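Local coordinates for cupin 2 conserved barrel domain protein (Leptotrichia buccalis, PDB 3RNS), which is of unknown function but has the cupin fold, apparently with two beta-barrel units side by side in a single chain, at residues V5-A10 with V27-L32; G140-K145 with T156-W161. One frame throughout, in Å; residues are numbered along the deposited sequence.

Contact 1 of 2, residues V5-A10 with V27-L32; sequences VKIEVA and VSMRIL
Lys6 and Ile31 are joined by the backbone bond of this contact. Lys6 N donates to Ile31 O at 2.9 Å. One residue earlier, Val5 makes a single bridge to Leu32, and Val5 CA lies 3.7 Å from Ile31 O. The chain 5-10 then turns off without forming a regular strand.

The apolar part is carried by Ile7. Its CG2 methyl meets Ile31 CG2 at 4.0 Å, methyl against methyl. Both isoleucines hold CG1 between the backbone N and the carbonyl carbon (chi1 near 60°), and this sets CG2 beside the backbone N, where the two branches meet. The same Ile7 CG2 also meets the terminal methyl of selenomethionine Met29, CE, at 4.3 Å. The fully extended chain of Met29 brings that methyl within range. Phe15 of helix 15-18 touches both isoleucines.

Strand 26-33 is an outermost strand of its sheet within the chain. Ile31 and Leu32 both face Ile39 of strand 37-44, a classic beta bulge. The segment 5-10 runs from this edge towards the other six-stranded sheet: Val5, Ile7 and Val9 all touch Val202 of strand 199-203, and so does Leu32.

The polar side chains are at the surface. The Lys6 chain bends round Arg30 O. Its CB is 3.6 Å from that oxygen, and its CE is 3.9 Å from Arg30 O as well. Lys6 NZ ends 4.4 Å from Arg30 CB but 6.7 Å from Arg30 NE, so the like charges are not in contact. In one of its two conformers, Arg30 turns the other way: NH1 bonds Asn33 OD1 and the guanidinium makes a cation-pi contact with Tyr38. An acetate ion close by probably came from the crystallisation liquor.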
ATOM      1  N   VAL A   5     -10.305   3.217  11.265  1.00 52.20           N
ATOM      2  CA  VAL A   5     -10.161   3.694   9.902  1.00 49.68           C
ATOM      3  C   VAL A   5     -10.284   5.204   9.953  1.00 49.08           C
ATOM      4  O   VAL A   5     -11.312   5.742  10.359  1.00 49.93           O
ATOM      5  CB  VAL A   5     -11.245   3.129   8.926  1.00 49.73           C
ATOM      6  CG1 VAL A   5     -10.922   3.568   7.453  1.00 45.77           C
ATOM      7  CG2 VAL A   5     -11.307   1.632   9.046  1.00 48.75           C
ATOM      8  N   LYS A   6      -9.233   5.892   9.540  1.00 46.96           N
ATOM      9  CA  LYS A   6      -9.181   7.337   9.744  1.00 47.60           C
ATOM     10  C   LYS A   6      -9.414   8.099   8.449  1.00 45.79           C
ATOM     11  O   LYS A   6      -9.308   9.319   8.438  1.00 47.03           O
ATOM     12  CB  LYS A   6      -7.869   7.708  10.429  1.00 47.99           C
ATOM     13  CG  LYS A   6      -7.484   6.676  11.591  1.00 50.70           C
ATOM     14  CD  LYS A   6      -6.808   7.236  12.876  1.00 56.30           C
ATOM     15  CE  LYS A   6      -6.420   8.743  12.776  1.00 59.76           C
ATOM     16  NZ  LYS A   6      -5.399   9.211  13.767  1.00 60.24           N
ATOM     17  N   ILE A   7      -9.715   7.375   7.366  1.00 43.05           N
ATOM     18  CA  ILE A   7     -10.163   7.975   6.110  1.00 40.87           C
ATOM     19  C   ILE A   7     -11.526   7.391   5.765  1.00 40.51           C
ATOM     20  O   ILE A   7     -11.916   6.379   6.334  1.00 39.66           O
ATOM     21  CB  ILE A   7      -9.137   7.763   4.958  1.00 39.97           C
ATOM     22  CG1 ILE A   7      -8.883   6.275   4.640  1.00 37.90           C
ATOM     23  CG2 ILE A   7      -7.807   8.438   5.302  1.00 38.52           C
ATOM     24  CD1 ILE A   7      -7.794   6.067   3.511  1.00 35.95           C
ATOM     25  N   GLU A   8     -12.241   8.026   4.852  1.00 40.08           N
ATOM     26  CA  GLU A   8     -13.510   7.519   4.347  0.60 41.69           C
ATOM     27  C   GLU A   8     -13.361   6.165   3.625  1.00 39.72           C
ATOM     28  O   GLU A   8     -12.412   5.983   2.859  1.00 38.34           O
ATOM     29  CB  GLU A   8     -14.117   8.540   3.379  0.60 42.61           C
ATOM     30  CG  GLU A   8     -15.130   9.483   4.048  0.60 47.61           C
ATOM     31  CD  GLU A   8     -15.848  10.342   3.017  0.60 53.06           C
ATOM     32  OE1 GLU A   8     -17.108  10.316   2.949  0.60 55.78           O
ATOM     33  OE2 GLU A   8     -15.123  11.012   2.248  0.60 53.36           O
ATOM     34  N   VAL A   9     -14.288   5.239   3.881  1.00 39.71           N
ATOM     35  CA  VAL A   9     -14.342   3.957   3.225  1.00 38.41           C
ATOM     36  C   VAL A   9     -15.138   3.985   1.918  1.00 38.30           C
ATOM     37  O   VAL A   9     -15.908   4.898   1.667  1.00 37.96           O
ATOM     38  CB  VAL A   9     -14.862   2.877   4.192  1.00 39.55           C
ATOM     39  CG1 VAL A   9     -14.053   2.964   5.466  1.00 40.65           C
ATOM     40  CG2 VAL A   9     -16.413   3.018   4.494  1.00 41.39           C
ATOM     41  N   ALA A  10     -14.883   2.988   1.060  1.00 36.91           N
ATOM     42  CA  ALA A  10     -15.664   2.723  -0.138  1.00 36.20           C
ATOM     43  C   ALA A  10     -15.644   3.930  -1.070  1.00 36.50           C
ATOM     44  O   ALA A  10     -16.665   4.252  -1.684  1.00 37.22           O
ATOM     45  CB  ALA A  10     -17.114   2.325   0.231  1.00 37.41           C
ATOM     46  N   VAL A  27       5.726  14.986   7.042  1.00 29.45           N
ATOM     47  CA  VAL A  27       4.326  14.916   7.398  1.00 29.62           C
ATOM     48  C   VAL A  27       3.934  13.458   7.436  1.00 29.64           C
ATOM     49  O   VAL A  27       4.349  12.662   6.571  1.00 29.10           O
ATOM     50  CB  VAL A  27       3.446  15.720   6.403  1.00 29.50           C
ATOM     51  CG1 VAL A  27       1.919  15.571   6.760  1.00 29.37           C
ATOM     52  CG2 VAL A  27       3.890  17.210   6.379  1.00 29.00           C
ATOM     53  N   SER A  28       3.147  13.099   8.444  1.00 29.04           N
ATOM     54  CA  SER A  28       2.639  11.742   8.554  1.00 29.15           C
ATOM     55  C   SER A  28       1.190  11.690   8.983  1.00 29.95           C
ATOM     56  O   SER A  28       0.642  12.596   9.627  1.00 29.31           O
ATOM     57  CB  SER A  28       3.552  10.906   9.472  1.00 29.98           C
ATOM     58  OG  SER A  28       3.346  11.152  10.854  1.00 33.14           O
HETATM   59  N   MSE A  29       0.577  10.561   8.684  1.00 30.55           N
HETATM   60  CA  MSE A  29      -0.839  10.345   8.937  1.00 32.08           C
HETATM   61  C   MSE A  29      -1.086   8.846   9.103  1.00 32.06           C
HETATM   62  O   MSE A  29      -0.699   8.030   8.218  1.00 30.92           O
HETATM   63  CB  MSE A  29      -1.509  10.797   7.634  1.00 33.06           C
HETATM   64  CG  MSE A  29      -2.966  10.788   7.551  1.00 38.66           C
HETATM   65 SE   MSE A  29      -3.298  11.481   5.709  0.60 40.26          SE
HETATM   66  CE  MSE A  29      -5.005  11.603   6.248  1.00 28.70           C
ATOM     67  N   ARG A  30      -1.732   8.472  10.180  1.00 33.79           N
ATOM     68  CA  ARG A  30      -2.142   7.104  10.327  0.60 35.28           C
ATOM     69  C   ARG A  30      -3.453   6.930   9.552  1.00 35.13           C
ATOM     70  O   ARG A  30      -4.377   7.741   9.667  1.00 37.04           O
ATOM     71  CB  ARG A  30      -2.315   6.739  11.784  0.60 37.21           C
ATOM     72  CG  ARG A  30      -2.651   5.269  11.940  0.60 40.00           C
ATOM     73  CD  ARG A  30      -2.013   4.655  13.121  0.60 44.83           C
ATOM     74  NE  ARG A  30      -0.546   4.634  13.091  0.60 46.61           N
ATOM     75  CZ  ARG A  30       0.192   3.963  13.982  0.60 44.91           C
ATOM     76  NH1 ARG A  30      -0.390   3.239  14.901  0.60 45.49           N
ATOM     77  NH2 ARG A  30       1.517   3.981  13.939  0.60 46.00           N
ATOM     78  N   ILE A  31      -3.544   5.912   8.736  1.00 32.97           N
ATOM     79  CA  ILE A  31      -4.814   5.746   8.047  1.00 33.21           C
ATOM     80  C   ILE A  31      -5.648   4.510   8.539  1.00 33.80           C
ATOM     81  O   ILE A  31      -6.851   4.578   8.516  1.00 32.33           O
ATOM     82  CB  ILE A  31      -4.680   5.782   6.531  1.00 33.64           C
ATOM     83  CG1 ILE A  31      -3.786   4.713   6.044  1.00 34.93           C
ATOM     84  CG2 ILE A  31      -4.109   7.155   5.968  1.00 30.10           C
ATOM     85  CD1 ILE A  31      -3.896   4.614   4.489  1.00 40.17           C
ATOM     86  N   LEU A  32      -4.993   3.405   8.926  1.00 33.19           N
ATOM     87  CA  LEU A  32      -5.660   2.254   9.546  0.60 34.56           C
ATOM     88  C   LEU A  32      -4.861   1.884  10.771  1.00 35.39           C
ATOM     89  O   LEU A  32      -3.644   1.869  10.720  1.00 33.82           O
ATOM     90  CB  LEU A  32      -5.695   1.035   8.593  0.60 34.04           C
ATOM     91  CG  LEU A  32      -6.784   0.936   7.516  0.60 34.88           C
ATOM     92  CD1 LEU A  32      -6.664   2.045   6.490  0.60 34.38           C
ATOM     93  CD2 LEU A  32      -6.724  -0.467   6.841  0.60 35.28           C
TER

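Contact 2 of 2, residues G140-K145 with T156-W161; sequences GKIVSK and TIMSFW
Lys141 O is gripped twice. Trp161 N donates to it at 3.0 Å, and a water donates to Lys141 O at 2.9 Å. The same water donates to Ser159 OG at 3.0 Å. Ser159 OG also bonds Glu136 O, and the water links the hydroxyl to Lys141 O. Past this point the ladder is regular and antiparallel. Val143 with Ser159 and Lys145 with Ile157 are hydrogen-bonded pairs, each bonded both ways.

On one face of the sheet Ile142 lies alongside Phe160. With CG1 beside the backbone N (chi1 -59°), Ile142 CG2 falls anti to that N and sits over the ring centre, 4.2 Å from the centroid of Phe160, a CH-pi contact. Its other branch reaches the ring border, Ile142 CD1 to Phe160 CE2 3.5 Å. Selenomethionine Met158 crosses Ile142 at an angle, with CE 3.6 Å from Ile142 CG2, roughly at right angles to the ring direction. Cutting Ile142 back to an alanine removes CG2 and CD1, and the Phe160 face would probably lose its CH-pi partner and Met158 CE be less closely held.

Strands 142-150 and 153-160 form a beta hairpin. The first is an outermost strand of its sheet within the chain. The second pairs on its other side with strand 218-225, where Phe160 stacks on Phe218. Leu166 of strand 165-169 touches both Ile142 and Phe160.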
ATOM      1  N   GLY A 140      -7.462 -13.555 -19.863  1.00 32.47           N
ATOM      2  CA  GLY A 140      -8.637 -14.200 -19.260  1.00 32.94           C
ATOM      3  C   GLY A 140      -8.411 -14.609 -17.813  1.00 32.39           C
ATOM      4  O   GLY A 140      -9.253 -15.290 -17.261  1.00 32.47           O
ATOM      5  N   LYS A 141      -7.304 -14.161 -17.198  1.00 31.45           N
ATOM      6  CA  LYS A 141      -6.874 -14.673 -15.890  1.00 30.57           C
ATOM      7  C   LYS A 141      -6.690 -13.591 -14.840  1.00 29.39           C
ATOM      8  O   LYS A 141      -6.519 -12.413 -15.160  1.00 28.85           O
ATOM      9  CB  LYS A 141      -5.579 -15.466 -16.030  1.00 30.59           C
ATOM     10  CG  LYS A 141      -5.803 -16.697 -16.836  1.00 31.24           C
ATOM     11  CD  LYS A 141      -4.584 -17.318 -17.348  1.00 31.85           C
ATOM     12  CE  LYS A 141      -4.939 -18.504 -18.219  1.00 36.06           C
ATOM     13  NZ  LYS A 141      -3.650 -18.848 -18.933  1.00 37.44           N
ATOM     14  N   ILE A 142      -6.773 -14.029 -13.585  1.00 29.44           N
ATOM     15  CA  ILE A 142      -6.331 -13.262 -12.398  1.00 28.12           C
ATOM     16  C   ILE A 142      -5.093 -13.975 -11.868  1.00 29.08           C
ATOM     17  O   ILE A 142      -5.107 -15.206 -11.711  1.00 28.46           O
ATOM     18  CB  ILE A 142      -7.381 -13.262 -11.312  1.00 28.83           C
ATOM     19  CG1 ILE A 142      -8.684 -12.647 -11.823  1.00 29.08           C
ATOM     20  CG2 ILE A 142      -6.892 -12.487 -10.024  1.00 28.18           C
ATOM     21  CD1 ILE A 142      -9.873 -12.586 -10.786  1.00 31.77           C
ATOM     22  N   VAL A 143      -3.997 -13.242 -11.717  1.00 28.08           N
ATOM     23  CA  VAL A 143      -2.745 -13.806 -11.194  1.00 29.77           C
ATOM     24  C   VAL A 143      -2.522 -13.148  -9.871  1.00 29.71           C
ATOM     25  O   VAL A 143      -2.530 -11.917  -9.789  1.00 29.32           O
ATOM     26  CB  VAL A 143      -1.527 -13.488 -12.080  1.00 29.12           C
ATOM     27  CG1 VAL A 143      -0.263 -14.172 -11.480  1.00 30.24           C
ATOM     28  CG2 VAL A 143      -1.822 -13.934 -13.524  1.00 30.98           C
ATOM     29  N   SER A 144      -2.357 -13.946  -8.829  1.00 30.55           N
ATOM     30  CA  SER A 144      -2.213 -13.406  -7.466  0.70 31.29           C
ATOM     31  C   SER A 144      -0.905 -13.932  -6.848  1.00 32.35           C
ATOM     32  O   SER A 144      -0.580 -15.093  -6.979  1.00 32.70           O
ATOM     33  CB  SER A 144      -3.459 -13.775  -6.632  0.70 31.60           C
ATOM     34  OG  SER A 144      -3.275 -13.805  -5.216  0.70 34.87           O
ATOM     35  N   LYS A 145      -0.131 -13.049  -6.216  1.00 32.51           N
ATOM     36  CA  LYS A 145       1.112 -13.415  -5.539  1.00 34.58           C
ATOM     37  C   LYS A 145       1.059 -12.814  -4.150  1.00 34.60           C
ATOM     38  O   LYS A 145       1.006 -11.567  -3.991  1.00 31.46           O
ATOM     39  CB  LYS A 145       2.326 -12.817  -6.216  1.00 36.57           C
ATOM     40  CG  LYS A 145       2.864 -13.500  -7.397  1.00 43.17           C
ATOM     41  CD  LYS A 145       4.411 -13.411  -7.433  1.00 50.89           C
ATOM     42  CE  LYS A 145       4.943 -13.996  -8.755  1.00 54.43           C
ATOM     43  NZ  LYS A 145       6.014 -13.137  -9.334  1.00 57.32           N
ATOM     44  N   THR A 156      -0.994  -8.812  -0.686  1.00 30.19           N
ATOM     45  CA  THR A 156      -1.048  -9.578  -1.900  1.00 30.39           C
ATOM     46  C   THR A 156      -1.096  -8.648  -3.078  1.00 29.33           C
ATOM     47  O   THR A 156      -1.746  -7.583  -3.003  1.00 28.26           O
ATOM     48  CB  THR A 156      -2.320 -10.455  -1.849  1.00 33.13           C
ATOM     49  OG1 THR A 156      -2.165 -11.404  -0.781  1.00 33.44           O
ATOM     50  CG2 THR A 156      -2.529 -11.213  -3.151  1.00 33.03           C
ATOM     51  N   ILE A 157      -0.397  -9.010  -4.158  1.00 28.98           N
ATOM     52  CA  ILE A 157      -0.474  -8.280  -5.407  0.60 29.43           C
ATOM     53  C   ILE A 157      -1.222  -9.117  -6.449  1.00 29.99           C
ATOM     54  O   ILE A 157      -1.020 -10.336  -6.521  1.00 29.30           O
ATOM     55  CB  ILE A 157       0.975  -7.845  -5.900  0.60 30.92           C
ATOM     56  CG1 ILE A 157       0.983  -7.441  -7.369  0.60 33.14           C
ATOM     57  CG2 ILE A 157       2.032  -8.898  -5.660  0.60 31.41           C
ATOM     58  CD1 ILE A 157       0.478  -6.050  -7.567  0.60 36.24           C
HETATM   59  N   MSE A 158      -2.048  -8.467  -7.267  1.00 29.34           N
HETATM   60  CA  MSE A 158      -2.884  -9.191  -8.238  1.00 31.38           C
HETATM   61  C   MSE A 158      -2.966  -8.471  -9.550  1.00 29.23           C
HETATM   62  O   MSE A 158      -2.992  -7.248  -9.568  1.00 31.23           O
HETATM   63  CB  MSE A 158      -4.312  -9.376  -7.705  1.00 30.86           C
HETATM   64  CG  MSE A 158      -4.365  -9.770  -6.203  1.00 38.64           C
HETATM   65 SE   MSE A 158      -6.229 -10.033  -5.566  0.60 47.50          SE
HETATM   66  CE  MSE A 158      -6.706 -11.540  -6.588  1.00 45.42           C
ATOM     67  N   SER A 159      -2.972  -9.227 -10.642  1.00 29.16           N
ATOM     68  CA  SER A 159      -3.288  -8.696 -11.979  1.00 28.25           C
ATOM     69  C   SER A 159      -4.611  -9.290 -12.450  1.00 28.72           C
ATOM     70  O   SER A 159      -4.897 -10.497 -12.197  1.00 28.62           O
ATOM     71  CB  SER A 159      -2.174  -8.998 -12.991  1.00 28.68           C
ATOM     72  OG  SER A 159      -2.078 -10.401 -13.261  1.00 29.37           O
ATOM     73  N   PHE A 160      -5.431  -8.453 -13.087  1.00 27.16           N
ATOM     74  CA  PHE A 160      -6.753  -8.856 -13.566  1.00 28.29           C
ATOM     75  C   PHE A 160      -6.757  -8.527 -15.071  1.00 29.06           C
ATOM     76  O   PHE A 160      -6.478  -7.375 -15.468  1.00 28.52           O
ATOM     77  CB  PHE A 160      -7.888  -8.025 -12.938  1.00 28.47           C
ATOM     78  CG  PHE A 160      -8.217  -8.348 -11.519  1.00 29.34           C
ATOM     79  CD1 PHE A 160      -7.351  -8.000 -10.485  1.00 33.05           C
ATOM     80  CD2 PHE A 160      -9.458  -8.928 -11.188  1.00 30.34           C
ATOM     81  CE1 PHE A 160      -7.698  -8.272  -9.139  1.00 30.43           C
ATOM     82  CE2 PHE A 160      -9.782  -9.189  -9.852  1.00 29.23           C
ATOM     83  CZ  PHE A 160      -8.894  -8.891  -8.852  1.00 30.87           C
ATOM     84  N   TRP A 161      -7.047  -9.518 -15.900  1.00 28.41           N
ATOM     85  CA  TRP A 161      -7.329  -9.245 -17.293  1.00 28.76           C
ATOM     86  C   TRP A 161      -8.743  -8.675 -17.384  1.00 29.17           C
ATOM     87  O   TRP A 161      -9.645  -9.087 -16.654  1.00 29.22           O
ATOM     88  CB  TRP A 161      -7.209 -10.523 -18.127  1.00 29.77           C
ATOM     89  CG  TRP A 161      -7.176 -10.247 -19.567  1.00 28.63           C
ATOM     90  CD1 TRP A 161      -8.249 -10.268 -20.431  1.00 32.82           C
ATOM     91  CD2 TRP A 161      -6.026  -9.913 -20.356  1.00 29.19           C
ATOM     92  NE1 TRP A 161      -7.824  -9.986 -21.696  1.00 32.15           N
ATOM     93  CE2 TRP A 161      -6.472  -9.730 -21.677  1.00 32.64           C
ATOM     94  CE3 TRP A 161      -4.656  -9.770 -20.071  1.00 28.25           C
ATOM     95  CZ2 TRP A 161      -5.594  -9.409 -22.733  1.00 34.59           C
ATOM     96  CZ3 TRP A 161      -3.788  -9.398 -21.105  1.00 34.24           C
ATOM     97  CH2 TRP A 161      -4.262  -9.249 -22.432  1.00 34.76           C
TER
HETATM   98  O   HOH W   1      -3.908 -11.196 -15.513  1.00 26.50           O

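The two contacts lie on opposite sides of the chain's centre, with centres about 26 Å apart and nearest atoms about 13 Å apart. They share no strand. Contact 1 is a surface contact, where an irregular N-terminal segment rests on the edge of one six-stranded sheet. Contact 2 is partly buried and joins the two strands of a hairpin at the edge of the other. Their chemistry differs in keeping with this. Contact 1 has one backbone bond, a small aliphatic patch, a lysine chain laid over a strand carbonyl and an arginine whose end leads away. Contact 2 has a full antiparallel ladder, an aromatic face and a bridging water. It also buries more surface, 518 against 306 Å².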